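Local coordinates for protein haloacid dehalogenase/epoxide hydrolase family (Corynebacterium glutamicum ATCC 13032, PDB 2PR7) that is of uncharacterized function but belongs to the haloacid dehalogenase-like hydrolases and is therefore probably a metal-dependent hydrolase, at residues Val7-Val12 with Thr37-Asn42; Val61-Leu66 with Asp85-Pro90; Val72-Glu77 with Ile101-Gly106; Val95-Ser100 with Val115-Phe120. All coordinates share one frame; numbering follows the deposited sequence. Where two conformers were deposited one is given.

Contact 1: Val7-Val12 with Thr37-Asn42. With CA (calcium ion), chain C.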
loop_
_atom_site.group_PDB
_atom_site.type_symbol
_atom_site.label_atom_id
_atom_site.label_comp_id
_atom_site.label_asym_id
_atom_site.label_seq_id
_atom_site.Cartn_x
_atom_site.Cartn_y
_atom_site.Cartn_z
ATOM N N VAL A 7 0.046 -0.619 0.199
ATOM C CA VAL A 7 -0.721 -0.585 -1.053
ATOM C C VAL A 7 -0.300 -1.677 -2.006
ATOM O O VAL A 7 0.845 -2.090 -1.992
ATOM C CB VAL A 7 -0.602 0.759 -1.772
ATOM C CG1 VAL A 7 -0.775 1.952 -0.771
ATOM C CG2 VAL A 7 0.699 0.885 -2.495
ATOM N N ASP A 8 -1.260 -2.156 -2.790
ATOM C CA ASP A 8 -0.955 -3.125 -3.829
ATOM C C ASP A 8 -0.360 -2.383 -4.978
ATOM O O ASP A 8 -0.444 -1.158 -5.057
ATOM C CB ASP A 8 -2.168 -3.947 -4.272
ATOM C CG ASP A 8 -1.753 -5.238 -4.989
ATOM O OD1 ASP A 8 -0.519 -5.522 -5.181
ATOM O OD2 ASP A 8 -2.616 -5.980 -5.327
ATOM N N TYR A 9 0.314 -3.105 -5.868
ATOM C CA TYR A 9 0.800 -2.514 -7.088
ATOM C C TYR A 9 -0.216 -2.759 -8.229
ATOM O O TYR A 9 -0.880 -1.817 -8.695
ATOM C CB TYR A 9 2.191 -3.093 -7.447
ATOM C CG TYR A 9 2.733 -2.485 -8.664
ATOM C CD1 TYR A 9 3.302 -1.229 -8.619
ATOM C CD2 TYR A 9 2.625 -3.136 -9.895
ATOM C CE1 TYR A 9 3.790 -0.645 -9.749
ATOM C CE2 TYR A 9 3.102 -2.555 -11.048
ATOM C CZ TYR A 9 3.689 -1.311 -10.971
ATOM O OH TYR A 9 4.197 -0.730 -12.110
ATOM N N ALA A 10 -0.382 -4.023 -8.686
ATOM C CA ALA A 10 -1.200 -4.298 -9.845
ATOM C C ALA A 10 -2.650 -3.980 -9.528
ATOM O O ALA A 10 -3.169 -4.429 -8.527
ATOM C CB ALA A 10 -1.055 -5.794 -10.253
ATOM N N GLY A 11 -3.292 -3.203 -10.376
ATOM C CA GLY A 11 -4.658 -2.819 -10.087
ATOM C C GLY A 11 -4.849 -1.611 -9.187
ATOM O O GLY A 11 -5.999 -1.161 -8.965
ATOM N N VAL A 12 -3.745 -1.065 -8.675
ATOM C CA VAL A 12 -3.829 0.100 -7.823
ATOM C C VAL A 12 -2.896 1.184 -8.338
ATOM O O VAL A 12 -3.340 2.313 -8.590
ATOM C CB VAL A 12 -3.521 -0.269 -6.348
ATOM C CG1 VAL A 12 -3.515 1.011 -5.490
ATOM C CG2 VAL A 12 -4.513 -1.366 -5.786
ATOM N N THR A 37 5.332 3.868 4.106
ATOM C CA THR A 37 4.676 3.359 2.913
ATOM C C THR A 37 5.328 2.089 2.429
ATOM O O THR A 37 6.546 2.005 2.303
ATOM C CB THR A 37 4.669 4.402 1.781
ATOM O OG1 THR A 37 6.000 4.900 1.520
ATOM C CG2 THR A 37 3.791 5.553 2.185
ATOM N N VAL A 38 4.493 1.074 2.185
ATOM C CA VAL A 38 4.945 -0.221 1.683
ATOM C C VAL A 38 4.059 -0.658 0.533
ATOM O O VAL A 38 2.834 -0.534 0.611
ATOM C CB VAL A 38 4.883 -1.322 2.762
ATOM C CG1 VAL A 38 5.467 -2.629 2.213
ATOM C CG2 VAL A 38 5.624 -0.925 3.942
ATOM N N ILE A 39 4.663 -1.163 -0.536
ATOM C CA ILE A 39 3.934 -1.866 -1.575
ATOM C C ILE A 39 4.014 -3.328 -1.189
ATOM O O ILE A 39 5.112 -3.864 -0.985
ATOM C CB ILE A 39 4.536 -1.661 -2.985
ATOM C CG1 ILE A 39 4.361 -0.204 -3.424
ATOM C CG2 ILE A 39 3.902 -2.629 -3.980
ATOM C CD1 ILE A 39 4.997 0.176 -4.729
ATOM N N LEU A 40 2.845 -3.944 -1.043
ATOM C CA LEU A 40 2.737 -5.381 -0.723
ATOM C C LEU A 40 1.997 -5.985 -1.882
ATOM O O LEU A 40 0.786 -5.760 -2.066
ATOM C CB LEU A 40 2.009 -5.678 0.578
ATOM C CG LEU A 40 1.848 -7.139 1.020
ATOM C CD1 LEU A 40 3.224 -7.777 1.298
ATOM C CD2 LEU A 40 0.942 -7.221 2.216
ATOM N N SER A 41 2.724 -6.755 -2.686
ATOM C CA SER A 41 2.175 -7.265 -3.917
ATOM C C SER A 41 2.270 -8.792 -4.006
ATOM O O SER A 41 3.337 -9.362 -3.716
ATOM C CB SER A 41 2.966 -6.641 -5.061
ATOM O OG SER A 41 2.638 -7.178 -6.330
ATOM N N ASN A 42 1.203 -9.434 -4.489
ATOM C CA ASN A 42 1.243 -10.851 -4.793
ATOM C C ASN A 42 1.782 -10.915 -6.224
ATOM O O ASN A 42 1.037 -10.663 -7.161
ATOM C CB ASN A 42 -0.136 -11.500 -4.728
ATOM C CG ASN A 42 -0.567 -11.848 -3.291
ATOM O OD1 ASN A 42 0.149 -11.594 -2.329
ATOM N ND2 ASN A 42 -1.756 -12.451 -3.150
HETATM CA CA CA C . -4.055 -6.120 -7.006
HETATM O O HOH W 1 -1.384 -8.268 -5.142
HETATM O O HOH W 2 -3.373 -8.237 -8.016
HETATM O O HOH W 3 -4.967 -7.236 -9.304
HETATM O O HOH W 4 -5.260 -7.449 -5.362
#

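Contact 2: Val61-Leu66 with Asp85-Pro90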
loop_
_atom_site.group_PDB
_atom_site.type_symbol
_atom_site.label_atom_id
_atom_site.label_comp_id
_atom_site.label_asym_id
_atom_site.label_seq_id
_atom_site.Cartn_x
_atom_site.Cartn_y
_atom_site.Cartn_z
ATOM N N VAL A 61 8.107 4.961 -2.433
ATOM C CA VAL A 61 7.675 4.295 -1.224
ATOM C C VAL A 61 8.910 3.904 -0.418
ATOM O O VAL A 61 10.040 3.824 -0.961
ATOM C CB VAL A 61 6.771 3.066 -1.561
ATOM C CG1 VAL A 61 5.575 3.545 -2.373
ATOM C CG2 VAL A 61 7.533 2.023 -2.359
ATOM N N ASP A 62 8.673 3.588 0.855
ATOM C CA ASP A 62 9.732 3.154 1.768
ATOM C C ASP A 62 10.210 1.745 1.451
ATOM O O ASP A 62 11.422 1.474 1.495
ATOM C CB ASP A 62 9.286 3.205 3.221
ATOM C CG ASP A 62 9.091 4.615 3.699
ATOM O OD1 ASP A 62 10.014 5.445 3.525
ATOM O OD2 ASP A 62 8.019 4.903 4.242
ATOM N N LYS A 63 9.265 0.846 1.131
ATOM C CA LYS A 63 9.620 -0.535 0.911
ATOM C C LYS A 63 8.708 -1.203 -0.117
ATOM O O LYS A 63 7.538 -0.903 -0.174
ATOM C CB LYS A 63 9.488 -1.292 2.207
ATOM C CG LYS A 63 10.305 -0.777 3.382
ATOM C CD LYS A 63 11.744 -1.180 3.292
ATOM C CE LYS A 63 12.466 -0.817 4.582
ATOM N NZ LYS A 63 12.064 0.538 5.057
ATOM N N VAL A 64 9.252 -2.186 -0.827
ATOM C CA VAL A 64 8.501 -3.035 -1.721
ATOM C C VAL A 64 8.683 -4.484 -1.255
ATOM O O VAL A 64 9.825 -4.970 -1.110
ATOM C CB VAL A 64 9.009 -2.852 -3.182
ATOM C CG1 VAL A 64 8.503 -3.973 -4.092
ATOM C CG2 VAL A 64 8.604 -1.475 -3.758
ATOM N N LEU A 65 7.564 -5.162 -1.043
ATOM C CA LEU A 65 7.532 -6.574 -0.650
ATOM C C LEU A 65 6.738 -7.372 -1.688
ATOM O O LEU A 65 5.607 -7.002 -2.023
ATOM C CB LEU A 65 6.881 -6.794 0.739
ATOM C CG LEU A 65 7.647 -6.274 1.948
ATOM C CD1 LEU A 65 6.874 -6.650 3.236
ATOM C CD2 LEU A 65 9.049 -6.804 1.972
ATOM N N LEU A 66 7.310 -8.477 -2.193
ATOM C CA LEU A 66 6.693 -9.272 -3.245
ATOM C C LEU A 66 6.532 -10.688 -2.729
ATOM O O LEU A 66 7.509 -11.303 -2.239
ATOM C CB LEU A 66 7.603 -9.283 -4.467
ATOM C CG LEU A 66 7.901 -7.862 -4.987
ATOM C CD1 LEU A 66 9.108 -7.681 -5.931
ATOM C CD2 LEU A 66 6.629 -7.252 -5.641
ATOM N N ASP A 85 5.963 -4.943 9.770
ATOM C CA ASP A 85 7.351 -5.058 10.255
ATOM C C ASP A 85 8.333 -4.215 9.428
ATOM O O ASP A 85 9.223 -3.569 9.997
ATOM C CB ASP A 85 7.822 -6.534 10.267
ATOM C CG ASP A 85 7.116 -7.392 11.332
ATOM O OD1 ASP A 85 6.390 -6.867 12.197
ATOM O OD2 ASP A 85 7.291 -8.623 11.297
ATOM N N ALA A 86 8.147 -4.190 8.099
ATOM C CA ALA A 86 9.073 -3.483 7.173
ATOM C C ALA A 86 9.178 -1.978 7.451
ATOM O O ALA A 86 10.183 -1.344 7.124
ATOM C CB ALA A 86 8.637 -3.709 5.689
ATOM N N ILE A 87 8.109 -1.397 8.010
ATOM C CA ILE A 87 8.077 0.026 8.340
ATOM C C ILE A 87 7.985 0.235 9.853
ATOM O O ILE A 87 7.636 1.335 10.321
ATOM C CB ILE A 87 6.972 0.792 7.553
ATOM C CG1 ILE A 87 5.588 0.188 7.811
ATOM C CG2 ILE A 87 7.312 0.775 6.085
ATOM C CD1 ILE A 87 4.430 1.018 7.210
ATOM N N ASP A 88 8.315 -0.840 10.594
ATOM C CA ASP A 88 8.463 -0.830 12.051
ATOM C C ASP A 88 7.194 -0.410 12.799
ATOM O O ASP A 88 7.304 0.322 13.762
ATOM C CB ASP A 88 9.659 0.057 12.506
ATOM C CG ASP A 88 10.998 -0.427 11.960
ATOM O OD1 ASP A 88 11.295 -1.649 12.004
ATOM O OD2 ASP A 88 11.742 0.406 11.433
ATOM N N LEU A 89 6.017 -0.894 12.371
ATOM C CA LEU A 89 4.741 -0.556 12.998
ATOM C C LEU A 89 4.006 -1.828 13.358
ATOM O O LEU A 89 4.229 -2.850 12.709
ATOM C CB LEU A 89 3.862 0.223 12.013
ATOM C CG LEU A 89 4.229 1.680 11.741
ATOM C CD1 LEU A 89 3.343 2.232 10.592
ATOM C CD2 LEU A 89 4.057 2.536 13.035
ATOM N N PRO A 90 3.096 -1.767 14.352
ATOM C CA PRO A 90 2.114 -2.847 14.541
ATOM C C PRO A 90 1.102 -2.816 13.419
ATOM O O PRO A 90 0.843 -1.761 12.871
ATOM C CB PRO A 90 1.423 -2.508 15.865
ATOM C CG PRO A 90 1.799 -1.141 16.194
ATOM C CD PRO A 90 2.940 -0.687 15.339
#

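Contact 3: Val72-Glu77 with Ile101-Gly106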
loop_
_atom_site.group_PDB
_atom_site.type_symbol
_atom_site.label_atom_id
_atom_site.label_comp_id
_atom_site.label_asym_id
_atom_site.label_seq_id
_atom_site.Cartn_x
_atom_site.Cartn_y
_atom_site.Cartn_z
ATOM N N VAL A 72 5.190 -15.869 1.445
ATOM C CA VAL A 72 3.796 -15.784 1.943
ATOM C C VAL A 72 3.066 -14.811 1.050
ATOM O O VAL A 72 3.704 -13.978 0.403
ATOM C CB VAL A 72 3.728 -15.305 3.415
ATOM C CG1 VAL A 72 4.313 -16.358 4.333
ATOM C CG2 VAL A 72 4.432 -13.955 3.604
ATOM N N GLU A 73 1.741 -14.915 0.981
ATOM C CA GLU A 73 0.973 -14.058 0.121
ATOM C C GLU A 73 -0.277 -13.522 0.827
ATOM O O GLU A 73 -0.790 -14.122 1.756
ATOM C CB GLU A 73 0.570 -14.769 -1.166
ATOM C CG GLU A 73 -0.248 -16.001 -0.983
ATOM C CD GLU A 73 -0.373 -16.812 -2.287
ATOM O OE1 GLU A 73 0.245 -16.458 -3.316
ATOM O OE2 GLU A 73 -1.092 -17.830 -2.267
ATOM N N LYS A 74 -0.768 -12.391 0.359
ATOM C CA LYS A 74 -2.054 -11.896 0.817
ATOM C C LYS A 74 -3.057 -12.944 0.376
ATOM O O LYS A 74 -2.923 -13.469 -0.720
ATOM C CB LYS A 74 -2.366 -10.558 0.145
ATOM C CG LYS A 74 -1.347 -9.455 0.457
ATOM C CD LYS A 74 -1.658 -8.169 -0.294
ATOM C CE LYS A 74 -1.448 -8.243 -1.804
ATOM N NZ LYS A 74 -1.735 -7.030 -2.535
ATOM N N PRO A 75 -4.109 -13.181 1.163
ATOM C CA PRO A 75 -4.506 -12.512 2.413
ATOM C C PRO A 75 -3.937 -13.046 3.734
ATOM O O PRO A 75 -4.414 -12.662 4.798
ATOM C CB PRO A 75 -6.040 -12.624 2.372
ATOM C CG PRO A 75 -6.239 -13.966 1.749
ATOM C CD PRO A 75 -5.177 -14.072 0.685
ATOM N N GLU A 76 -2.888 -13.858 3.679
ATOM C CA GLU A 76 -2.318 -14.456 4.898
ATOM C C GLU A 76 -1.855 -13.386 5.849
ATOM O O GLU A 76 -1.216 -12.404 5.417
ATOM C CB GLU A 76 -1.114 -15.341 4.586
ATOM C CG GLU A 76 -1.404 -16.490 3.639
ATOM C CD GLU A 76 -0.205 -17.385 3.464
ATOM O OE1 GLU A 76 -0.159 -18.422 4.156
ATOM O OE2 GLU A 76 0.697 -17.055 2.670
ATOM N N GLU A 77 -2.175 -13.558 7.132
ATOM C CA GLU A 77 -1.776 -12.592 8.152
ATOM C C GLU A 77 -0.261 -12.320 8.089
ATOM O O GLU A 77 0.176 -11.193 8.256
ATOM C CB GLU A 77 -2.187 -13.078 9.540
ATOM C CG GLU A 77 -1.708 -12.173 10.639
ATOM C CD GLU A 77 -2.304 -12.532 11.997
ATOM O OE1 GLU A 77 -3.409 -13.113 12.025
ATOM O OE2 GLU A 77 -1.667 -12.193 13.023
ATOM N N ILE A 101 -11.189 -7.630 -2.666
ATOM C CA ILE A 101 -11.996 -7.599 -1.453
ATOM C C ILE A 101 -11.530 -8.651 -0.448
ATOM O O ILE A 101 -11.507 -8.366 0.752
ATOM C CB ILE A 101 -13.513 -7.689 -1.729
ATOM C CG1 ILE A 101 -14.292 -7.323 -0.453
ATOM C CG2 ILE A 101 -13.871 -9.061 -2.271
ATOM C CD1 ILE A 101 -13.963 -5.920 0.106
ATOM N N LEU A 102 -11.125 -9.821 -0.917
ATOM C CA LEU A 102 -10.582 -10.841 -0.076
ATOM C C LEU A 102 -9.308 -10.390 0.667
ATOM O O LEU A 102 -9.128 -10.750 1.866
ATOM C CB LEU A 102 -10.322 -12.098 -0.923
ATOM C CG LEU A 102 -11.642 -12.791 -1.346
ATOM C CD1 LEU A 102 -11.348 -14.067 -2.117
ATOM C CD2 LEU A 102 -12.517 -13.095 -0.123
ATOM N N ASN A 103 -8.458 -9.625 -0.015
ATOM C CA ASN A 103 -7.260 -9.100 0.648
ATOM C C ASN A 103 -7.635 -8.045 1.694
ATOM O O ASN A 103 -7.121 -8.065 2.813
ATOM C CB ASN A 103 -6.291 -8.536 -0.334
ATOM C CG ASN A 103 -5.598 -9.598 -1.141
ATOM O OD1 ASN A 103 -5.666 -10.775 -0.846
ATOM N ND2 ASN A 103 -4.933 -9.171 -2.180
ATOM N N VAL A 104 -8.587 -7.204 1.358
ATOM C CA VAL A 104 -9.038 -6.142 2.293
ATOM C C VAL A 104 -9.689 -6.793 3.500
ATOM O O VAL A 104 -9.419 -6.401 4.638
ATOM C CB VAL A 104 -9.981 -5.146 1.637
ATOM C CG1 VAL A 104 -10.490 -4.127 2.643
ATOM C CG2 VAL A 104 -9.288 -4.441 0.515
ATOM N N ARG A 105 -10.543 -7.780 3.298
ATOM C CA ARG A 105 -11.197 -8.457 4.434
ATOM C C ARG A 105 -10.183 -9.181 5.318
ATOM O O ARG A 105 -10.237 -9.095 6.540
ATOM C CB ARG A 105 -12.219 -9.485 3.944
ATOM C CG ARG A 105 -12.994 -10.251 5.057
ATOM C CD ARG A 105 -13.689 -9.345 6.134
ATOM N NE ARG A 105 -14.547 -8.300 5.593
ATOM C CZ ARG A 105 -14.959 -7.236 6.288
ATOM N NH1 ARG A 105 -14.632 -7.106 7.575
ATOM N NH2 ARG A 105 -15.733 -6.309 5.718
ATOM N N GLY A 106 -9.226 -9.855 4.696
ATOM C CA GLY A 106 -8.116 -10.445 5.395
ATOM C C GLY A 106 -7.363 -9.460 6.257
ATOM O O GLY A 106 -6.894 -9.813 7.339
HETATM O O HOH W 5 -5.252 -11.795 7.809
#

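Contact 4: Val95-Ser100 with Val115-Phe120. With CA (calcium ion), chain C.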
loop_
_atom_site.group_PDB
_atom_site.type_symbol
_atom_site.label_atom_id
_atom_site.label_comp_id
_atom_site.label_asym_id
_atom_site.label_seq_id
_atom_site.Cartn_x
_atom_site.Cartn_y
_atom_site.Cartn_z
ATOM N N VAL A 95 -2.995 0.911 7.371
ATOM C CA VAL A 95 -4.065 0.870 6.393
ATOM C C VAL A 95 -3.615 0.024 5.191
ATOM O O VAL A 95 -2.541 0.291 4.628
ATOM C CB VAL A 95 -4.409 2.269 5.852
ATOM C CG1 VAL A 95 -5.627 2.144 4.917
ATOM C CG2 VAL A 95 -4.750 3.269 7.011
ATOM N N LEU A 96 -4.446 -0.889 4.711
ATOM C CA LEU A 96 -4.178 -1.603 3.477
ATOM C C LEU A 96 -5.105 -1.055 2.391
ATOM O O LEU A 96 -6.336 -1.033 2.610
ATOM C CB LEU A 96 -4.457 -3.100 3.612
ATOM C CG LEU A 96 -4.380 -3.857 2.261
ATOM C CD1 LEU A 96 -2.858 -4.034 1.890
ATOM C CD2 LEU A 96 -5.108 -5.205 2.244
ATOM N N VAL A 97 -4.556 -0.698 1.244
ATOM C CA VAL A 97 -5.347 -0.354 0.119
ATOM C C VAL A 97 -5.141 -1.437 -0.953
ATOM O O VAL A 97 -4.036 -1.650 -1.422
ATOM C CB VAL A 97 -4.954 1.051 -0.422
ATOM C CG1 VAL A 97 -5.736 1.408 -1.759
ATOM C CG2 VAL A 97 -5.056 2.159 0.657
ATOM N N ASP A 98 -6.215 -2.067 -1.399
ATOM C CA ASP A 98 -6.079 -3.204 -2.302
ATOM C C ASP A 98 -7.360 -3.329 -3.118
ATOM O O ASP A 98 -8.478 -3.075 -2.612
ATOM C CB ASP A 98 -5.848 -4.472 -1.463
ATOM C CG ASP A 98 -5.224 -5.649 -2.240
ATOM O OD1 ASP A 98 -5.848 -6.169 -3.182
ATOM O OD2 ASP A 98 -4.153 -6.114 -1.826
ATOM N N ASP A 99 -7.211 -3.756 -4.364
ATOM C CA ASP A 99 -8.361 -3.924 -5.258
ATOM C C ASP A 99 -9.051 -5.302 -5.107
ATOM O O ASP A 99 -10.028 -5.572 -5.782
ATOM C CB ASP A 99 -7.983 -3.681 -6.725
ATOM C CG ASP A 99 -7.019 -4.706 -7.253
ATOM O OD1 ASP A 99 -6.104 -5.031 -6.512
ATOM O OD2 ASP A 99 -7.188 -5.207 -8.372
ATOM N N SER A 100 -8.538 -6.147 -4.218
ATOM C CA SER A 100 -9.129 -7.444 -3.920
ATOM C C SER A 100 -9.877 -7.396 -2.601
ATOM O O SER A 100 -9.263 -7.191 -1.537
ATOM C CB SER A 100 -8.090 -8.542 -3.829
ATOM O OG SER A 100 -8.638 -9.672 -3.198
ATOM N N VAL A 115 -9.062 -0.511 3.055
ATOM C CA VAL A 115 -9.682 0.343 2.050
ATOM C C VAL A 115 -9.737 -0.423 0.759
ATOM O O VAL A 115 -8.682 -0.816 0.200
ATOM C CB VAL A 115 -8.884 1.618 1.840
ATOM C CG1 VAL A 115 -9.472 2.459 0.634
ATOM C CG2 VAL A 115 -8.850 2.452 3.140
ATOM N N TYR A 116 -10.966 -0.668 0.270
ATOM C CA TYR A 116 -11.174 -1.340 -1.011
ATOM C C TYR A 116 -11.012 -0.366 -2.169
ATOM O O TYR A 116 -11.688 0.637 -2.243
ATOM C CB TYR A 116 -12.552 -1.954 -1.033
ATOM C CG TYR A 116 -12.941 -2.660 -2.296
ATOM C CD1 TYR A 116 -12.131 -3.634 -2.848
ATOM C CD2 TYR A 116 -14.125 -2.360 -2.949
ATOM C CE1 TYR A 116 -12.491 -4.302 -3.980
ATOM C CE2 TYR A 116 -14.503 -3.052 -4.096
ATOM C CZ TYR A 116 -13.686 -4.041 -4.601
ATOM O OH TYR A 116 -14.031 -4.761 -5.750
ATOM N N TYR A 117 -10.097 -0.675 -3.088
ATOM C CA TYR A 117 -9.778 0.177 -4.227
ATOM C C TYR A 117 -10.495 -0.313 -5.444
ATOM O O TYR A 117 -10.150 -1.362 -6.034
ATOM C CB TYR A 117 -8.291 0.141 -4.512
ATOM C CG TYR A 117 -7.819 1.161 -5.519
ATOM C CD1 TYR A 117 -7.470 2.442 -5.109
ATOM C CD2 TYR A 117 -7.679 0.861 -6.827
ATOM C CE1 TYR A 117 -7.019 3.354 -5.990
ATOM C CE2 TYR A 117 -7.228 1.785 -7.707
ATOM C CZ TYR A 117 -6.903 3.034 -7.262
ATOM O OH TYR A 117 -6.422 4.001 -8.129
ATOM N N GLN A 118 -11.568 0.364 -5.774
ATOM C CA GLN A 118 -12.235 0.108 -7.049
ATOM C C GLN A 118 -12.076 1.308 -7.987
ATOM O O GLN A 118 -11.954 1.142 -9.189
ATOM C CB GLN A 118 -13.698 -0.260 -6.778
ATOM C CG GLN A 118 -14.515 -0.607 -8.002
ATOM C CD GLN A 118 -15.876 -1.237 -7.610
ATOM O OE1 GLN A 118 -16.687 -0.563 -6.999
ATOM N NE2 GLN A 118 -16.140 -2.505 -8.029
ATOM N N GLN A 119 -12.109 2.516 -7.455
ATOM C CA GLN A 119 -11.849 3.711 -8.280
ATOM C C GLN A 119 -11.124 4.692 -7.421
ATOM O O GLN A 119 -11.422 4.797 -6.222
ATOM C CB GLN A 119 -13.112 4.322 -8.867
ATOM C CG GLN A 119 -14.174 4.775 -7.898
ATOM C CD GLN A 119 -14.884 6.079 -8.359
ATOM O OE1 GLN A 119 -15.355 6.878 -7.535
ATOM N NE2 GLN A 119 -14.969 6.280 -9.675
ATOM N N PHE A 120 -10.158 5.394 -8.013
ATOM C CA PHE A 120 -9.314 6.286 -7.248
ATOM C C PHE A 120 -10.156 7.300 -6.484
ATOM O O PHE A 120 -9.908 7.557 -5.297
ATOM C CB PHE A 120 -8.267 7.017 -8.130
ATOM C CG PHE A 120 -7.256 7.791 -7.336
ATOM C CD1 PHE A 120 -7.509 9.113 -6.935
ATOM C CD2 PHE A 120 -6.052 7.230 -6.967
ATOM C CE1 PHE A 120 -6.578 9.829 -6.127
ATOM C CE2 PHE A 120 -5.127 7.934 -6.231
ATOM C CZ PHE A 120 -5.380 9.243 -5.794
HETATM CA CA CA C . -4.055 -6.120 -7.006
HETATM O O HOH W 4 -5.260 -7.449 -5.362
HETATM O O HOH W 6 -11.629 -3.658 -7.507
HETATM O O HOH W 3 -4.967 -7.236 -9.304
HETATM O O HOH W 2 -3.373 -8.237 -8.016
#

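Contact 1: Val7-Val12 with Thr37-Asn42
The Asp8 carboxylate is the flat group that meets 37-42. Its OD1 lies 3.4 Å from Ser41 CA. Leu40 O is also close to this oxygen, but both are acceptors. Lys74 NZ serves the two, with a hydrogen bond to Leu40 O and a long, weak ion pair to OD1. Above the carboxylate plane, Tyr9 N gives Asp8 OD1 a short, bent hydrogen bond of 2.6 Å (136° at the hydrogen). With CG anti to the backbone N (chi1 -161°), the other oxygen reaches the metal: Asp8 OD2 binds the calcium ion at 2.2 Å. A water donates to OD2 and accepts from Asn42 N, bridging the segments. The Tyr9 ring leads away from 37-42, while Tyr9 CB rests on Ile39 CG2 at 3.9 Å. Ile52 and Leu55 of helix 50-57 pack on both residues. Further back, Val7 CG2 touches Ile39 CG1 at 3.9 Å. Two backbone bonds fix the parallel pairing, Val7 N to Val38 O at 2.8 Å and Leu40 N to Val7 O at 2.9 Å. Ala10 O binds the calcium ion at 2.4 Å, and Asp99 is the third protein ligand. A metal-binding aspartate just past the central strand, followed two residues on by a ligand carbonyl, fits the first sequence motif of the haloacid dehalogenase fold, beside the serine that ends strand 36-41.

Contact 2: Val61-Leu66 with Asp85-Pro90
Lys63 carries this contact, running its side chain past the end of helix 77-86. CB points toward the helix and lies 4.3 Å from Ala86 CB. CG comes next, 3.8 Å from Ala86 O and 4.1 Å from Ala86 CB, and it also nears Ile87 CG2 at 4.3 Å. The bend at chi2 (-78°) keeps the rest of the chain near that oxygen. CD passes it loosely. CE is 3.5 Å from Ala86 O. A second bend, at chi4 (-43°), brings the tip to the same atom, and Lys63 NZ makes a weak hydrogen bond to Ala86 O at 3.4 Å. The carbonyl belongs to the last turn of the helix, so the positive group may be mildly favoured by the helix dipole. The rest is apolar. Leu65 CD1 meets Ala86 CB at 4.2 Å, and Asp62 CB meets Ile87 CG2 at the same distance of 4.2 Å. Asp62 turns its OD2 to Thr37 N on the neighbouring strand. The helix closes in a Schellman motif, with Asp88 as its C-prime residue at positive phi, Asp88 N bonded to Asp85 O and Leu89 N to the carbonyl just before Asp85. Strand 63-66 is an outermost strand of the parallel sheet and pairs with strand 36-41. Helix 77-86 ends against its Lys63 and Leu65 side, while Ile87 also reaches Val38 on strand 36-41.

Contact 3: Val72-Glu77 with Ile101-Gly106
Asn103 packs tightly against Lys74 and Pro75, crossing both side chains at about a right angle. Its OD1 lies 3.5 Å from Lys74 CB and 3.5 Å from Pro75 N. That nitrogen has no hydrogen to give, so this is packing and not a bond. The amide nitrogen ND2 sits against the lysine chain, 3.6 Å from Lys74 CE. A cis peptide bond precedes Pro75 and turns the loop here. The ring then lies against the first turn of helix 101-110, with Pro75 CB 3.6 Å from Leu102 O in the conformer described. Gly106 has no side chain, and this lets Pro75 CB come within 4.3 Å of its CA.

The other side is looser. Pro75 is largely exposed, and one water spans the gap by donating to Pro75 O at 3.2 Å and to Gly106 O at 2.6 Å. No direct hydrogen bond joins the segments. The polar ends meet through a third party: Lys74 NZ forms a salt bridge with Asp98 OD2, and Asn103 ND2 donates to the same oxygen. Asn103 thus probably helps to hold the Asp98 carboxylate that pairs with Lys74, close to the calcium site. A shared acceptor and packing hold the contact.

Contact 4: Val95-Ser100 with Val115-Phe120
Val97 and Val115 share one face of the sheet, and Tyr117, just past the strand end, packs on Val97. Val97 and Val115 lie side by side and point the same way, with Val97 CG2 4.0 Å from Val115 CB. Val115 also turns CG2 onto Val95 CG1 at 3.7 Å. Tyr117 comes across from the end of its strand, its CD1 3.9 Å from Val97 CG1. A chi1 of -170° sets the ring opposite the backbone N and sends it away from 95-100, to Trp23, whose NE1 is hydrogen-bonded to the hydroxyl. Helix 120-131 covers this face through Ile127 and Ala123. The strands are the two parallel strands of a beta-alpha-beta unit, 94-98 and 113-116, joined through helix 101-110. Val115 N bonds Leu96 O at 2.8 Å, and Asp98 N bonds Val115 O at 3.2 Å. Tyr117 N reaches Asp98 O at 2.9 Å from 51° above the carbonyl plane. Just past the strand, Asp99 OD1 binds the calcium ion at 2.4 Å. A water donates to both Asp99 O and Tyr117 O.

From the N terminus, contact 1 closes first, joining the end of the central strand 4-7 and the loop after it to strand 36-41 across helix 17-32. It is complete before any other contact opens. Contact 2 then ties edge strand 63-66 to the end of helix 77-86. Contact 3 crosses it, because 72-77 lies between 61-66 and 85-90 and finds its partner later, at 101-106. Contact 4 crosses contact 3 in turn, since 95-100 precedes 101-106 and pairs with 115-120 at the far edge of the sheet. None is nested in another. Contacts 1 and 4 share the calcium ion, and the Lys74 of contact 3 reaches both. Contact 2 stands apart from the metal.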